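Local coordinates for protein putative lipase/esterase (Lactobacillus plantarum WCFS1, PDB 3BXP) that probably hydrolyses carboxylic esters, as a putative lipase or carboxylesterase of the alpha/beta-hydrolase clan, at residues Tyr35-Ile40 with Gly65-Val70; Ile39-Gly44 with Leu71-Ile76; Tyr155-Leu160 with Pro207-Lys212; Val187-Lys192 with Leu218-Ala223. One frame throughout, in Å; residues are numbered along the deposited sequence.

Contact 1: residues Tyr35-Ile40 with Gly65-Val70; sequences YPIMII and GMHTVV
The imidazole of H67 lies against Y35. The edge of the phenol ring turns to the imidazole face, a T-shaped pair with planes at 73°; Y35 CD2 comes to 3.6 Å from H67 CE1, and Y35 CB adds a CH-pi contact over the same ring, 4.1 Å from its centroid. With H67 CG anti to the carbonyl carbon (chi1 -62°), the ring reaches back along the strand to Y35, while H67 CB receives I37 CD1 at 3.6 Å. Both imidazole nitrogens bond outside the pair, ND1 to L23 N and NE2 to H105 O, and Y35 OH bonds to D24 O. With alanine in place of H67, L23 N and H105 O would probably each lose a partner, and Y35 the face its ring edge rests on. M66, a selenomethionine, lies with M38 and T68 on the other side of the sheet. Its CG is 4.2 Å from P36 CB, and its methyl meets that of M38; the closeness of this pair is doubtful, because the M66 SE-CE bond is unusually short. V69 is back on the H67 face, where its CG2 branch touches I37 CD1 at 3.8 Å and I97 of helix 85-99 packs against it. Four backbone bonds join the two strands: P36 O takes H67 N, H67 O takes M38 N, M38 O takes V69 N, and V69 O takes I40 N at 2.7 Å. The strand segments lie 19° apart in direction, joined through helix 54-63, which covers M38, I40, M66 and T68. This is a beta-alpha-beta crossover between neighbouring parallel strands, as in the central sheet of alpha/beta hydrolases.

Contact 2: residues Ile39-Gly44 with Leu71-Ile76; sequences IICPGG and LNYQLI
Y73 and P42 meet just beyond the C-terminal ends of strands 35-41 and 67-72, in the parallel beta-alpha-beta unit of an alpha/beta-hydrolase sheet. The glycine-rich loop that begins at P42 and G43 resembles in place and sequence the oxyanion-hole loop of related esterases. From its backbone Y73 CB points toward this loop, and CG takes the crowded position between the backbone N and the carbonyl carbon (chi1 56°), which brings the ring alongside C41 and P42. CD2 meets C41 CB at 4.0 Å. One atom further, CE2 packs on P42 CD at 3.8 Å, the two side chains lying alongside and running opposite ways. CE2 and CZ both border P42 O, which lies at the ring edge in the ring plane. At the tip, OH donates to that same P42 O at 2.7 Å, the donor tilted 27° from the carbonyl plane, and it accepts from water 1 at 2.8 Å; the water reaches G43 O only weakly. The phenol is thus fixed at its end and along one edge. Outside the two segments, the edge-to-face partner of the ring is H49, and A118 and V122 of helix 118-129 touch it beside the probable nucleophile elbow. An inverse gamma turn centred on N72 bends the chain between L71 and Y73. Behind Y73, the strands are still paired: L71 N donates to I40 O. Next to that bond the L71 side chain turns its CD2 branch to C41, whose SG stands 3.8 Å from L71 CD2.

Contact 3: residues Tyr155-Leu160 with Pro207-Lys212; sequences YPVIDL and PINSLK. With PGR (R-1,2-propanediol), chain K.
Hydrogen bonds centre on N209, whose side-chain oxygen OD1 takes two consecutive backbone N-H groups of the loop. D159 N arrives at 2.9 Å, nearly along the C=O axis and with an almost straight bond, whereas I158 N, at the same length, comes from above the carbonyl plane, 48° out of it and off the lone pairs. N209 ND2 gives to P206 O and to water 2, which lies 2.8 Å from D159 O. Gripped at both ends, the amide can hardly turn, and the side chain pins the loop at I158 and D159. Charge pairing follows one helical turn on. K212, its chain bent at the last torsion (chi4 -89°), brings NZ to 3.0 Å from D159 OD2, a salt bridge on the anti side of that oxygen, 33° out of the carboxylate plane; OD2 has a second donor in Q184 NE2, and OD1 is tied to T161 OG1. Van der Waals contacts of carbons with carbonyl oxygens come next: I158 CG1 presses on N209 O at 3.3 Å, and N209 CB sits against P156 O, a buried carbonyl with no polar partner in the model. R-1,2-propanediol, probably from the crystallisation liquor, is held by a weak bond from I208 N and by Q215 NE2 of the second subunit. The contact ties the loop after strand 150-154 of the alpha/beta-hydrolase sheet to the start of flanking helix 208-219. V157 touches the probable nucleophile elbow and shares a backbone bond with S117; A124 of helix 118-129 meets I158, and S210 packs on V196 of strand 194-199, its OG bonded to Q198 and Y226.

Contact 4: residues Val187-Lys192 with Leu218-Ala223; sequences VTPASK and LQHQVA
T188 O accepts S191 N at 3.0 Å, closing a type I beta turn, and is touched by the V222 CG2 methyl at 3.4 Å. The two V222 methyls meet different carbonyls of the loop: CG1, anti to the backbone N (chi1 173°), meets S191 O at 3.4 Å, whereas CG2 is the branch that meets T188 O. H220 covers the start of the loop. V187 O stands over one face of the imidazole, 3.4 Å from CE1 and toward the rim, and T188 CA makes a CH-pi contact over that same face, 4.2 Å from the ring centroid. P189 CD comes obliquely to H220 CD2 at 3.7 Å, and V187 CG1 lies beside ND1. The ring's rotation is held by the bond of H220 ND1 to A216 O of its own helix. With an alanine in its place, A216 O would probably lose this partner and a gap would open beside V187, T188 and P189. H220 is the first residue past helix 208-219, and Q221, with positive phi, is the C-prime residue of a Schellman motif in which V222 N bonds to M217 O; the capped helix end thus turns V222 in against the loop before strand 194-199.

Contacts 1 and 2 are successive parts of one strand pair: they share I39 and I40, and V70 CG1 of contact 1 packs on P42 CG of contact 2 at 3.8 Å. Contacts 3 and 4 both use helix 208-219, at its first turn and its end; their segments alternate along the chain, with centres about 16 Å and nearest atoms about 6 Å apart. Contact 3 lies across the chain's centre from contact 1, about 24 Å between centres, but only about 6 Å separates its nearest atoms from those of contact 2. Y73 and V157, from contacts 2 and 3, both touch the probable nucleophile elbow, so the putative active site lies near both. Contacts 2 and 4 are about 12 Å apart at nearest atoms.

Contact 1: residues Tyr35-Ile40 with Gly65-Val70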
loop_
_atom_site.group_PDB
_atom_site.type_symbol
_atom_site.label_atom_id
_atom_site.label_comp_id
_atom_site.label_asym_id
_atom_site.label_seq_id
_atom_site.Cartn_x
_atom_site.Cartn_y
_atom_site.Cartn_z
ATOM N N TYR B 35 5.117 -26.983 -11.142
ATOM C CA TYR B 35 4.620 -25.988 -10.181
ATOM C C TYR B 35 5.578 -24.826 -10.088
ATOM O O TYR B 35 6.813 -24.996 -10.167
ATOM C CB TYR B 35 4.486 -26.551 -8.751
ATOM C CG TYR B 35 3.557 -27.718 -8.581
ATOM C CD1 TYR B 35 2.240 -27.656 -8.972
ATOM C CD2 TYR B 35 4.018 -28.873 -7.977
ATOM C CE1 TYR B 35 1.399 -28.778 -8.797
ATOM C CE2 TYR B 35 3.203 -29.953 -7.776
ATOM C CZ TYR B 35 1.917 -29.916 -8.175
ATOM O OH TYR B 35 1.155 -31.058 -7.918
ATOM N N PRO B 36 5.030 -23.607 -9.912
ATOM C CA PRO B 36 5.870 -22.500 -9.497
ATOM C C PRO B 36 6.580 -22.788 -8.189
ATOM O O PRO B 36 6.253 -23.713 -7.456
ATOM C CB PRO B 36 4.866 -21.315 -9.269
ATOM C CG PRO B 36 3.576 -21.745 -9.851
ATOM C CD PRO B 36 3.599 -23.283 -9.801
ATOM N N ILE B 37 7.585 -21.982 -7.877
ATOM C CA ILE B 37 8.375 -22.214 -6.661
ATOM C C ILE B 37 8.732 -20.879 -6.017
ATOM O O ILE B 37 9.122 -19.903 -6.697
ATOM C CB ILE B 37 9.689 -23.048 -7.006
ATOM C CG1 ILE B 37 10.591 -23.320 -5.779
ATOM C CG2 ILE B 37 10.574 -22.338 -8.052
ATOM C CD1 ILE B 37 11.356 -24.604 -5.875
HETATM N N MSE B 38 8.599 -20.845 -4.720
HETATM C CA MSE B 38 8.948 -19.655 -3.935
HETATM C C MSE B 38 10.165 -19.957 -3.107
HETATM O O MSE B 38 10.163 -20.857 -2.290
HETATM C CB MSE B 38 7.821 -19.243 -2.985
HETATM C CG MSE B 38 8.119 -17.976 -2.313
HETATM SE SE MSE B 38 6.582 -17.338 -1.288
HETATM C CE MSE B 38 5.335 -17.045 -2.778
ATOM N N ILE B 39 11.166 -19.107 -3.260
ATOM C CA ILE B 39 12.377 -19.134 -2.419
ATOM C C ILE B 39 12.290 -18.071 -1.330
ATOM O O ILE B 39 12.185 -16.871 -1.629
ATOM C CB ILE B 39 13.647 -18.816 -3.243
ATOM C CG1 ILE B 39 13.852 -19.786 -4.409
ATOM C CG2 ILE B 39 14.908 -18.797 -2.300
ATOM C CD1 ILE B 39 14.997 -19.290 -5.387
ATOM N N ILE B 40 12.337 -18.533 -0.097
ATOM C CA ILE B 40 12.075 -17.682 1.093
ATOM C C ILE B 40 13.401 -17.348 1.778
ATOM O O ILE B 40 14.174 -18.268 2.179
ATOM C CB ILE B 40 11.097 -18.366 2.090
ATOM C CG1 ILE B 40 9.692 -18.544 1.507
ATOM C CG2 ILE B 40 11.032 -17.537 3.391
ATOM C CD1 ILE B 40 8.824 -19.537 2.301
ATOM N N GLY B 65 -0.436 -24.405 -4.218
ATOM C CA GLY B 65 0.138 -25.147 -5.364
ATOM C C GLY B 65 1.508 -24.690 -5.837
ATOM O O GLY B 65 1.750 -24.496 -7.034
HETATM N N MSE B 66 2.401 -24.507 -4.873
HETATM C CA MSE B 66 3.771 -24.115 -5.155
HETATM C C MSE B 66 4.752 -24.937 -4.362
HETATM O O MSE B 66 4.473 -25.382 -3.247
HETATM C CB MSE B 66 3.952 -22.651 -4.790
HETATM C CG MSE B 66 3.016 -21.758 -5.552
HETATM SE SE MSE B 66 3.378 -19.902 -5.000
HETATM C CE MSE B 66 4.357 -20.238 -3.721
ATOM N N HIS B 67 5.931 -25.082 -4.923
ATOM C CA HIS B 67 7.065 -25.586 -4.143
ATOM C C HIS B 67 7.626 -24.424 -3.297
ATOM O O HIS B 67 7.399 -23.260 -3.653
ATOM C CB HIS B 67 8.169 -25.986 -5.067
ATOM C CG HIS B 67 7.862 -27.071 -6.025
ATOM N ND1 HIS B 67 7.544 -28.353 -5.636
ATOM C CD2 HIS B 67 7.923 -27.079 -7.380
ATOM C CE1 HIS B 67 7.428 -29.107 -6.721
ATOM N NE2 HIS B 67 7.658 -28.360 -7.787
ATOM N N THR B 68 8.324 -24.752 -2.202
ATOM C CA THR B 68 9.058 -23.711 -1.499
ATOM C C THR B 68 10.423 -24.176 -1.118
ATOM O O THR B 68 10.646 -25.339 -0.841
ATOM C CB THR B 68 8.283 -23.180 -0.295
ATOM O OG1 THR B 68 8.174 -24.187 0.716
ATOM C CG2 THR B 68 6.910 -22.700 -0.735
ATOM N N VAL B 69 11.363 -23.232 -1.114
ATOM C CA VAL B 69 12.749 -23.507 -0.639
ATOM C C VAL B 69 13.076 -22.400 0.336
ATOM O O VAL B 69 12.842 -21.227 0.035
ATOM C CB VAL B 69 13.798 -23.510 -1.801
ATOM C CG1 VAL B 69 15.305 -23.530 -1.282
ATOM C CG2 VAL B 69 13.556 -24.700 -2.800
ATOM N N VAL B 70 13.598 -22.756 1.505
ATOM C CA VAL B 70 14.077 -21.751 2.461
ATOM C C VAL B 70 15.572 -21.688 2.380
ATOM O O VAL B 70 16.222 -22.727 2.416
ATOM C CB VAL B 70 13.597 -22.078 3.905
ATOM C CG1 VAL B 70 14.179 -21.030 4.889
ATOM C CG2 VAL B 70 12.022 -22.118 3.963
#

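Contact 2: residues Ile39-Gly44 with Leu71-Ile76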
loop_
_atom_site.group_PDB
_atom_site.type_symbol
_atom_site.label_atom_id
_atom_site.label_comp_id
_atom_site.label_asym_id
_atom_site.label_seq_id
_atom_site.Cartn_x
_atom_site.Cartn_y
_atom_site.Cartn_z
ATOM N N ILE B 39 11.166 -19.107 -3.260
ATOM C CA ILE B 39 12.377 -19.134 -2.419
ATOM C C ILE B 39 12.290 -18.071 -1.330
ATOM O O ILE B 39 12.185 -16.871 -1.629
ATOM C CB ILE B 39 13.647 -18.816 -3.243
ATOM C CG1 ILE B 39 13.852 -19.786 -4.409
ATOM C CG2 ILE B 39 14.908 -18.797 -2.300
ATOM C CD1 ILE B 39 14.997 -19.290 -5.387
ATOM N N ILE B 40 12.337 -18.533 -0.097
ATOM C CA ILE B 40 12.075 -17.682 1.093
ATOM C C ILE B 40 13.401 -17.348 1.778
ATOM O O ILE B 40 14.174 -18.268 2.179
ATOM C CB ILE B 40 11.097 -18.366 2.090
ATOM C CG1 ILE B 40 9.692 -18.544 1.507
ATOM C CG2 ILE B 40 11.032 -17.537 3.391
ATOM C CD1 ILE B 40 8.824 -19.537 2.301
ATOM N N CYS B 41 13.720 -16.041 1.805
ATOM C CA CYS B 41 14.844 -15.528 2.543
ATOM C C CYS B 41 14.277 -15.008 3.875
ATOM O O CYS B 41 13.571 -14.037 3.881
ATOM C CB CYS B 41 15.568 -14.419 1.761
ATOM S SG CYS B 41 16.403 -15.069 0.320
ATOM N N PRO B 42 14.529 -15.715 4.985
ATOM C CA PRO B 42 13.920 -15.396 6.289
ATOM C C PRO B 42 14.342 -14.044 6.886
ATOM O O PRO B 42 15.373 -13.433 6.463
ATOM C CB PRO B 42 14.396 -16.529 7.204
ATOM C CG PRO B 42 14.886 -17.603 6.296
ATOM C CD PRO B 42 15.388 -16.929 5.063
ATOM N N GLY B 43 13.615 -13.586 7.885
ATOM C CA GLY B 43 14.128 -12.448 8.687
ATOM C C GLY B 43 15.225 -12.820 9.652
ATOM O O GLY B 43 15.827 -13.872 9.524
ATOM N N GLY B 44 15.518 -11.930 10.625
ATOM C CA GLY B 44 16.480 -12.244 11.621
ATOM C C GLY B 44 17.612 -11.239 11.794
ATOM O O GLY B 44 18.605 -11.520 12.463
ATOM N N LEU B 71 16.081 -20.464 2.181
ATOM C CA LEU B 71 17.492 -20.139 1.951
ATOM C C LEU B 71 18.042 -19.430 3.178
ATOM O O LEU B 71 17.670 -18.312 3.461
ATOM C CB LEU B 71 17.659 -19.260 0.725
ATOM C CG LEU B 71 19.080 -18.614 0.666
ATOM C CD1 LEU B 71 20.244 -19.599 0.690
ATOM C CD2 LEU B 71 19.072 -17.684 -0.575
ATOM N N ASN B 72 18.876 -20.127 3.940
ATOM C CA ASN B 72 19.525 -19.557 5.091
ATOM C C ASN B 72 20.810 -18.842 4.690
ATOM O O ASN B 72 21.847 -19.390 4.766
ATOM C CB ASN B 72 19.794 -20.669 6.106
ATOM C CG ASN B 72 18.598 -20.960 7.049
ATOM O OD1 ASN B 72 17.501 -20.407 6.942
ATOM N ND2 ASN B 72 18.858 -21.810 8.029
ATOM N N TYR B 73 20.665 -17.619 4.233
ATOM C CA TYR B 73 21.744 -16.826 3.606
ATOM C C TYR B 73 22.775 -16.412 4.672
ATOM O O TYR B 73 22.527 -16.425 5.885
ATOM C CB TYR B 73 21.136 -15.623 2.842
ATOM C CG TYR B 73 20.291 -14.815 3.781
ATOM C CD1 TYR B 73 20.889 -13.937 4.665
ATOM C CD2 TYR B 73 18.896 -14.970 3.841
ATOM C CE1 TYR B 73 20.145 -13.209 5.608
ATOM C CE2 TYR B 73 18.135 -14.263 4.797
ATOM C CZ TYR B 73 18.761 -13.399 5.676
ATOM O OH TYR B 73 18.009 -12.734 6.636
ATOM N N GLN B 74 23.936 -15.997 4.190
ATOM C CA GLN B 74 25.027 -15.567 5.054
ATOM C C GLN B 74 24.606 -14.574 6.123
ATOM O O GLN B 74 24.014 -13.518 5.835
ATOM C CB GLN B 74 26.081 -14.908 4.172
ATOM C CG GLN B 74 27.352 -14.614 4.823
ATOM C CD GLN B 74 28.035 -15.851 5.306
ATOM O OE1 GLN B 74 28.316 -16.749 4.525
ATOM N NE2 GLN B 74 28.312 -15.918 6.602
ATOM N N LEU B 75 25.071 -14.822 7.342
ATOM C CA LEU B 75 24.832 -13.911 8.464
ATOM C C LEU B 75 26.170 -13.309 8.896
ATOM O O LEU B 75 27.250 -13.681 8.381
ATOM C CB LEU B 75 24.271 -14.678 9.659
ATOM C CG LEU B 75 22.973 -15.419 9.413
ATOM C CD1 LEU B 75 22.607 -16.257 10.636
ATOM C CD2 LEU B 75 21.909 -14.375 9.001
ATOM N N ILE B 76 26.094 -12.401 9.861
ATOM C CA ILE B 76 27.313 -11.681 10.306
ATOM C C ILE B 76 28.047 -12.514 11.364
ATOM O O ILE B 76 29.076 -12.130 11.828
ATOM C CB ILE B 76 27.037 -10.219 10.818
ATOM C CG1 ILE B 76 26.174 -10.187 12.073
ATOM C CG2 ILE B 76 26.397 -9.334 9.779
ATOM C CD1 ILE B 76 26.276 -8.835 12.785
HETATM O O HOH W 1 18.821 -12.364 9.257
#

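Contact 3: residues Tyr155-Leu160 with Pro207-Lys212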
loop_
_atom_site.group_PDB
_atom_site.type_symbol
_atom_site.label_atom_id
_atom_site.label_comp_id
_atom_site.label_asym_id
_atom_site.label_seq_id
_atom_site.Cartn_x
_atom_site.Cartn_y
_atom_site.Cartn_z
ATOM N N TYR B 155 7.629 -6.620 5.384
ATOM C CA TYR B 155 8.392 -5.778 6.280
ATOM C C TYR B 155 9.903 -5.812 5.940
ATOM O O TYR B 155 10.719 -6.051 6.825
ATOM C CB TYR B 155 8.149 -6.177 7.752
ATOM C CG TYR B 155 8.087 -7.657 8.053
ATOM C CD1 TYR B 155 6.980 -8.389 7.746
ATOM C CD2 TYR B 155 9.126 -8.304 8.676
ATOM C CE1 TYR B 155 6.893 -9.744 8.061
ATOM C CE2 TYR B 155 9.074 -9.663 8.984
ATOM C CZ TYR B 155 7.972 -10.371 8.667
ATOM O OH TYR B 155 7.886 -11.697 8.987
ATOM N N PRO B 156 10.277 -5.461 4.701
ATOM C CA PRO B 156 11.672 -5.651 4.350
ATOM C C PRO B 156 12.571 -4.568 4.872
ATOM O O PRO B 156 12.173 -3.417 4.916
ATOM C CB PRO B 156 11.656 -5.496 2.859
ATOM C CG PRO B 156 10.556 -4.520 2.610
ATOM C CD PRO B 156 9.501 -4.966 3.537
ATOM N N VAL B 157 13.767 -4.957 5.276
ATOM C CA VAL B 157 14.867 -3.994 5.376
ATOM C C VAL B 157 15.283 -3.644 3.961
ATOM O O VAL B 157 15.502 -4.540 3.122
ATOM C CB VAL B 157 16.039 -4.541 6.190
ATOM C CG1 VAL B 157 17.255 -3.596 6.129
ATOM C CG2 VAL B 157 15.615 -4.876 7.660
ATOM N N ILE B 158 15.421 -2.350 3.666
ATOM C CA ILE B 158 15.678 -1.908 2.313
ATOM C C ILE B 158 16.899 -1.009 2.263
ATOM O O ILE B 158 17.717 -1.084 1.322
ATOM C CB ILE B 158 14.461 -1.117 1.761
ATOM C CG1 ILE B 158 13.272 -2.088 1.541
ATOM C CG2 ILE B 158 14.792 -0.301 0.499
ATOM C CD1 ILE B 158 13.544 -3.263 0.457
ATOM N N ASP B 159 16.993 -0.121 3.241
ATOM C CA ASP B 159 18.091 0.887 3.278
ATOM C C ASP B 159 18.770 0.859 4.630
ATOM O O ASP B 159 18.153 1.163 5.679
ATOM C CB ASP B 159 17.531 2.247 2.875
ATOM C CG ASP B 159 18.573 3.358 2.835
ATOM O OD1 ASP B 159 19.680 3.216 3.392
ATOM O OD2 ASP B 159 18.229 4.436 2.262
ATOM N N LEU B 160 20.033 0.416 4.617
ATOM C CA LEU B 160 20.801 0.178 5.834
ATOM C C LEU B 160 21.210 1.458 6.538
ATOM O O LEU B 160 21.858 1.404 7.580
ATOM C CB LEU B 160 22.046 -0.709 5.559
ATOM C CG LEU B 160 21.762 -2.094 4.981
ATOM C CD1 LEU B 160 23.078 -2.884 4.834
ATOM C CD2 LEU B 160 20.788 -2.857 5.855
ATOM N N PRO B 207 9.056 1.584 8.735
ATOM C CA PRO B 207 8.275 1.496 7.510
ATOM C C PRO B 207 8.817 2.326 6.357
ATOM O O PRO B 207 8.494 2.054 5.198
ATOM C CB PRO B 207 6.879 1.963 7.942
ATOM C CG PRO B 207 6.803 1.666 9.313
ATOM C CD PRO B 207 8.184 1.911 9.872
ATOM N N ILE B 208 9.688 3.292 6.667
ATOM C CA ILE B 208 10.283 4.086 5.617
ATOM C C ILE B 208 11.021 3.201 4.616
ATOM O O ILE B 208 11.261 3.580 3.461
ATOM C CB ILE B 208 11.249 5.139 6.206
ATOM C CG1 ILE B 208 11.566 6.210 5.178
ATOM C CG2 ILE B 208 12.449 4.473 6.762
ATOM C CD1 ILE B 208 10.374 7.096 4.722
ATOM N N ASN B 209 11.426 2.025 5.051
ATOM C CA ASN B 209 12.132 1.102 4.180
ATOM C C ASN B 209 11.249 0.701 2.996
ATOM O O ASN B 209 11.651 0.733 1.843
ATOM C CB ASN B 209 12.550 -0.156 4.960
ATOM C CG ASN B 209 13.830 0.052 5.774
ATOM O OD1 ASN B 209 14.909 0.041 5.232
ATOM N ND2 ASN B 209 13.686 0.150 7.112
ATOM N N SER B 210 10.042 0.232 3.285
ATOM C CA SER B 210 9.196 -0.218 2.177
ATOM C C SER B 210 8.784 0.974 1.299
ATOM O O SER B 210 8.643 0.831 0.088
ATOM C CB SER B 210 7.996 -1.043 2.666
ATOM O OG SER B 210 7.205 -0.324 3.601
ATOM N N LEU B 211 8.542 2.123 1.917
ATOM C CA LEU B 211 8.146 3.331 1.175
ATOM C C LEU B 211 9.252 3.673 0.179
ATOM O O LEU B 211 9.009 4.060 -0.940
ATOM C CB LEU B 211 7.946 4.510 2.146
ATOM C CG LEU B 211 6.678 4.429 2.984
ATOM C CD1 LEU B 211 6.767 5.376 4.183
ATOM C CD2 LEU B 211 5.398 4.757 2.133
ATOM N N LYS B 212 10.484 3.526 0.615
ATOM C CA LYS B 212 11.648 3.841 -0.241
ATOM C C LYS B 212 11.714 2.884 -1.456
ATOM O O LYS B 212 11.888 3.331 -2.598
ATOM C CB LYS B 212 12.951 3.753 0.557
ATOM C CG LYS B 212 13.192 4.895 1.477
ATOM C CD LYS B 212 14.309 4.592 2.487
ATOM C CE LYS B 212 14.868 5.816 3.182
ATOM N NZ LYS B 212 16.030 6.430 2.382
HETATM C C1 PGR K . 8.320 5.520 8.893
HETATM C C2 PGR K . 8.278 7.051 8.830
HETATM C C3 PGR K . 8.268 7.666 10.232
HETATM O O1 PGR K . 9.616 4.921 9.204
HETATM O O2 PGR K . 9.339 7.693 8.086
HETATM O O HOH W 2 16.689 0.150 7.890
#

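Contact 4: residues Val187-Lys192 with Leu218-Ala223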
loop_
_atom_site.group_PDB
_atom_site.type_symbol
_atom_site.label_atom_id
_atom_site.label_comp_id
_atom_site.label_asym_id
_atom_site.label_seq_id
_atom_site.Cartn_x
_atom_site.Cartn_y
_atom_site.Cartn_z
ATOM N N VAL B 187 17.113 -0.025 -8.198
ATOM C CA VAL B 187 15.911 -0.268 -9.001
ATOM C C VAL B 187 16.112 0.360 -10.398
ATOM O O VAL B 187 16.646 1.467 -10.519
ATOM C CB VAL B 187 14.627 0.294 -8.342
ATOM C CG1 VAL B 187 13.418 0.215 -9.300
ATOM C CG2 VAL B 187 14.359 -0.435 -6.976
ATOM N N THR B 188 15.701 -0.383 -11.419
ATOM C CA THR B 188 15.679 0.103 -12.812
ATOM C C THR B 188 14.431 -0.521 -13.479
ATOM O O THR B 188 13.736 -1.318 -12.879
ATOM C CB THR B 188 16.933 -0.322 -13.623
ATOM O OG1 THR B 188 16.870 -1.731 -13.914
ATOM C CG2 THR B 188 18.251 0.030 -12.878
ATOM N N PRO B 189 14.106 -0.089 -14.688
ATOM C CA PRO B 189 12.942 -0.687 -15.322
ATOM C C PRO B 189 13.089 -2.188 -15.536
ATOM O O PRO B 189 12.102 -2.859 -15.851
ATOM C CB PRO B 189 12.877 0.085 -16.650
ATOM C CG PRO B 189 13.389 1.420 -16.254
ATOM C CD PRO B 189 14.574 1.092 -15.423
ATOM N N ALA B 190 14.298 -2.706 -15.365
ATOM C CA ALA B 190 14.581 -4.148 -15.523
ATOM C C ALA B 190 14.244 -4.976 -14.269
ATOM O O ALA B 190 14.241 -6.208 -14.309
ATOM C CB ALA B 190 16.062 -4.365 -15.895
ATOM N N SER B 191 14.034 -4.299 -13.142
ATOM C CA SER B 191 13.728 -4.978 -11.881
ATOM C C SER B 191 12.444 -5.796 -12.097
ATOM O O SER B 191 11.540 -5.332 -12.795
ATOM C CB SER B 191 13.529 -3.990 -10.727
ATOM O OG SER B 191 14.752 -3.356 -10.384
ATOM N N LYS B 192 12.341 -6.990 -11.515
ATOM C CA LYS B 192 11.110 -7.802 -11.704
ATOM C C LYS B 192 10.016 -7.241 -10.796
ATOM O O LYS B 192 10.287 -6.566 -9.802
ATOM C CB LYS B 192 11.322 -9.267 -11.347
ATOM C CG LYS B 192 12.425 -9.972 -12.089
ATOM C CD LYS B 192 12.230 -9.906 -13.596
ATOM C CE LYS B 192 13.461 -10.524 -14.311
ATOM N NZ LYS B 192 13.269 -10.651 -15.786
ATOM N N LEU B 218 7.953 2.490 -8.494
ATOM C CA LEU B 218 6.913 3.245 -9.164
ATOM C C LEU B 218 7.575 4.293 -10.047
ATOM O O LEU B 218 7.067 4.621 -11.127
ATOM C CB LEU B 218 5.955 3.932 -8.164
ATOM C CG LEU B 218 4.986 3.092 -7.335
ATOM C CD1 LEU B 218 4.405 3.920 -6.155
ATOM C CD2 LEU B 218 3.889 2.546 -8.213
ATOM N N GLN B 219 8.690 4.845 -9.602
ATOM C CA GLN B 219 9.397 5.848 -10.412
ATOM C C GLN B 219 9.847 5.259 -11.782
ATOM O O GLN B 219 9.796 5.920 -12.827
ATOM C CB GLN B 219 10.580 6.413 -9.613
ATOM C CG GLN B 219 11.412 7.515 -10.304
ATOM C CD GLN B 219 10.616 8.788 -10.637
ATOM O OE1 GLN B 219 9.820 9.296 -9.829
ATOM N NE2 GLN B 219 10.858 9.328 -11.830
ATOM N N HIS B 220 10.218 4.000 -11.771
ATOM C CA HIS B 220 10.724 3.298 -12.953
ATOM C C HIS B 220 9.632 2.471 -13.608
ATOM O O HIS B 220 9.895 1.674 -14.519
ATOM C CB HIS B 220 11.913 2.433 -12.554
ATOM C CG HIS B 220 13.141 3.232 -12.240
ATOM N ND1 HIS B 220 13.580 3.471 -10.958
ATOM C CD2 HIS B 220 14.010 3.869 -13.061
ATOM C CE1 HIS B 220 14.655 4.237 -11.000
ATOM N NE2 HIS B 220 14.938 4.489 -12.259
ATOM N N GLN B 221 8.419 2.716 -13.145
ATOM C CA GLN B 221 7.187 2.090 -13.652
ATOM C C GLN B 221 7.239 0.582 -13.715
ATOM O O GLN B 221 6.709 -0.046 -14.642
ATOM C CB GLN B 221 6.820 2.675 -15.008
ATOM C CG GLN B 221 6.416 4.119 -14.904
ATOM C CD GLN B 221 5.832 4.658 -16.181
ATOM O OE1 GLN B 221 6.303 4.346 -17.278
ATOM N NE2 GLN B 221 4.798 5.484 -16.050
ATOM N N VAL B 222 7.840 -0.014 -12.700
ATOM C CA VAL B 222 7.853 -1.461 -12.574
ATOM C C VAL B 222 6.558 -1.874 -11.932
ATOM O O VAL B 222 6.121 -1.229 -10.981
ATOM C CB VAL B 222 9.056 -1.963 -11.768
ATOM C CG1 VAL B 222 8.947 -3.466 -11.519
ATOM C CG2 VAL B 222 10.337 -1.588 -12.462
ATOM N N ALA B 223 5.962 -2.962 -12.422
ATOM C CA ALA B 223 4.742 -3.485 -11.818
ATOM C C ALA B 223 4.933 -3.746 -10.320
ATOM O O ALA B 223 5.795 -4.529 -9.892
ATOM C CB ALA B 223 4.279 -4.742 -12.470
#